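Local coordinates for protein Exo beta-1,2-glucooligosaccharide sophorohydrolase (non-reducing end) (Parabacteroides distasonis ATCC 8503, PDB 5Z06) that hydrolyses linear beta-1,2-glucan and beta-1,2-glucooligosaccharides of four or more glucose units, releasing sophorose from the non-reducing end, at residues W427-S433 with M475-I481. Numbering follows the deposited sequence.
Sequences WKNVEWS and MGPKYGI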
# COMPACT_ATOMS: atom_id res chain seq x y z
N TRP A 427 -24.80 -12.65 4.35
CA TRP A 427 -25.08 -12.57 2.92
C TRP A 427 -26.57 -12.31 2.58
O TRP A 427 -26.88 -11.40 1.83
CB TRP A 427 -24.60 -13.84 2.24
CG TRP A 427 -25.13 -14.14 0.89
CD1 TRP A 427 -25.82 -15.26 0.55
CD2 TRP A 427 -25.00 -13.36 -0.30
NE1 TRP A 427 -26.10 -15.24 -0.79
CE2 TRP A 427 -25.62 -14.09 -1.33
CE3 TRP A 427 -24.41 -12.15 -0.60
CZ2 TRP A 427 -25.69 -13.61 -2.65
CZ3 TRP A 427 -24.46 -11.68 -1.90
CH2 TRP A 427 -25.11 -12.40 -2.91
N LYS A 428 -27.45 -13.12 3.15
CA LYS A 428 -28.89 -12.97 2.91
C LYS A 428 -29.39 -11.60 3.31
O LYS A 428 -30.31 -11.08 2.68
CB LYS A 428 -29.71 -14.02 3.66
CG LYS A 428 -29.73 -15.37 2.99
CD LYS A 428 -30.01 -16.50 3.98
CE LYS A 428 -30.24 -17.83 3.26
NZ LYS A 428 -30.04 -18.95 4.22
N ASN A 429 -28.79 -11.04 4.35
CA ASN A 429 -29.26 -9.78 4.89
C ASN A 429 -28.67 -8.53 4.27
O ASN A 429 -29.06 -7.45 4.67
CB ASN A 429 -29.14 -9.77 6.42
CG ASN A 429 -30.10 -10.74 7.05
OD1 ASN A 429 -31.24 -10.86 6.60
ND2 ASN A 429 -29.65 -11.47 8.04
N VAL A 430 -27.79 -8.66 3.29
CA VAL A 430 -27.35 -7.48 2.56
C VAL A 430 -28.52 -7.03 1.70
O VAL A 430 -28.89 -7.69 0.71
CB VAL A 430 -26.13 -7.71 1.64
CG1 VAL A 430 -25.76 -6.41 0.95
CG2 VAL A 430 -24.94 -8.23 2.42
N GLU A 431 -29.12 -5.90 2.06
CA GLU A 431 -30.27 -5.39 1.31
C GLU A 431 -29.81 -4.65 0.06
O GLU A 431 -29.86 -3.41 -0.01
CB GLU A 431 -31.13 -4.49 2.19
CG GLU A 431 -31.62 -5.15 3.46
CD GLU A 431 -32.09 -4.14 4.48
OE1 GLU A 431 -32.74 -3.15 4.08
OE2 GLU A 431 -31.81 -4.35 5.69
N TRP A 432 -29.38 -5.41 -0.94
CA TRP A 432 -28.91 -4.84 -2.22
C TRP A 432 -29.95 -3.89 -2.82
O TRP A 432 -29.61 -2.80 -3.27
CB TRP A 432 -28.56 -5.94 -3.24
CG TRP A 432 -27.55 -6.92 -2.74
CD1 TRP A 432 -27.80 -8.16 -2.25
CD2 TRP A 432 -26.13 -6.75 -2.68
NE1 TRP A 432 -26.63 -8.78 -1.90
CE2 TRP A 432 -25.59 -7.92 -2.14
CE3 TRP A 432 -25.27 -5.71 -3.02
CZ2 TRP A 432 -24.23 -8.08 -1.91
CZ3 TRP A 432 -23.92 -5.88 -2.81
CH2 TRP A 432 -23.43 -7.05 -2.24
N SER A 433 -31.21 -4.31 -2.80
CA SER A 433 -32.32 -3.55 -3.36
C SER A 433 -32.46 -2.18 -2.75
O SER A 433 -32.83 -1.25 -3.44
CB SER A 433 -33.64 -4.31 -3.21
OG SER A 433 -33.81 -4.76 -1.88
N MET A 475 -27.61 -11.69 -7.34
CA MET A 475 -27.53 -13.03 -6.74
C MET A 475 -28.12 -13.08 -5.37
O MET A 475 -28.42 -14.16 -4.87
CB MET A 475 -26.08 -13.47 -6.64
CG MET A 475 -25.39 -13.59 -8.00
SD MET A 475 -23.61 -13.42 -7.83
CE MET A 475 -23.14 -13.74 -9.53
N GLY A 476 -28.26 -11.92 -4.72
CA GLY A 476 -28.83 -11.83 -3.38
C GLY A 476 -30.14 -12.58 -3.36
O GLY A 476 -31.02 -12.28 -4.15
N PRO A 477 -30.28 -13.59 -2.47
CA PRO A 477 -31.46 -14.44 -2.52
C PRO A 477 -32.70 -13.80 -1.93
O PRO A 477 -33.81 -14.13 -2.34
CB PRO A 477 -31.02 -15.66 -1.70
CG PRO A 477 -30.12 -15.06 -0.67
CD PRO A 477 -29.32 -14.04 -1.44
N LYS A 478 -32.54 -12.91 -0.97
CA LYS A 478 -33.67 -12.27 -0.32
C LYS A 478 -33.93 -10.85 -0.86
O LYS A 478 -35.06 -10.47 -1.12
CB LYS A 478 -33.45 -12.23 1.19
CG LYS A 478 -34.62 -11.67 1.95
CD LYS A 478 -34.47 -11.92 3.43
CE LYS A 478 -35.72 -11.43 4.14
NZ LYS A 478 -35.51 -11.61 5.59
N TYR A 479 -32.87 -10.06 -0.98
CA TYR A 479 -33.01 -8.65 -1.32
C TYR A 479 -32.37 -8.38 -2.66
O TYR A 479 -31.79 -7.32 -2.85
CB TYR A 479 -32.36 -7.80 -0.25
CG TYR A 479 -33.00 -7.94 1.10
CD1 TYR A 479 -34.25 -7.37 1.35
CD2 TYR A 479 -32.35 -8.61 2.14
CE1 TYR A 479 -34.84 -7.47 2.60
CE2 TYR A 479 -32.92 -8.72 3.40
CZ TYR A 479 -34.17 -8.15 3.62
OH TYR A 479 -34.75 -8.25 4.85
N GLY A 480 -32.49 -9.34 -3.57
CA GLY A 480 -31.92 -9.25 -4.86
C GLY A 480 -32.58 -8.16 -5.65
O GLY A 480 -33.68 -7.71 -5.33
N ILE A 481 -31.86 -7.71 -6.66
CA ILE A 481 -32.39 -6.79 -7.63
C ILE A 481 -32.57 -7.60 -8.91
O ILE A 481 -32.03 -8.70 -9.07
CB ILE A 481 -31.47 -5.57 -7.84
CG1 ILE A 481 -30.14 -5.96 -8.51
CG2 ILE A 481 -31.24 -4.85 -6.52
CD1 ILE A 481 -29.23 -4.77 -8.74
O HOH W 1 -30.40 -11.23 0.18
O HOH W 2 -32.76 -8.22 7.01
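Trp427 swings its indole out to the backbone where helix 467-475 ends, at Met475 to Pro477: with CG anti to the backbone N (chi1 162°), NE1 comes 3.5 Å from Pro477 CD, Met475 CB meets the benzo edge in the ring plane, and NE1 itself hydrogen-bonds Asp692 of helix 691-702. Lys428 crosses Pro477 at about a right angle, its CG 3.7 Å from Pro477 CG. A water between Lys428 O and Lys478 N accepts the Lys478 N-H, while Asn429 OD1 accepts from a second water, itself hydrogen-bonded to Tyr479 OH. The pairing joins the C-terminal exits of helices 414-428 and 467-475 in the C-terminal helical domain, consistent with the (alpha/alpha)6 fold of the six-hairpin clan. Val430 CG1 sits 3.4 Å above the centre of the Trp432 indole, near helix 392-408. At the centre of an inverse gamma turn, Glu431 lays CG over the Tyr479 ring, a CH-pi contact 3.7 Å from the centroid; Lys478 CG lies over the opposite face, toward its rim, and Glu431 OE1 is hydrogen-bonded to His365 ND1. Trp432 brings CD1 within 4.0 Å of Gly476 CA. Ser433 N donates to Tyr479 O (3.1 Å), in the carbonyl plane but bent at 142°; Ser433 OG adds a weak bond to the same oxygen, and Ile481 CG2 packs 3.6 Å from Ser433 CA.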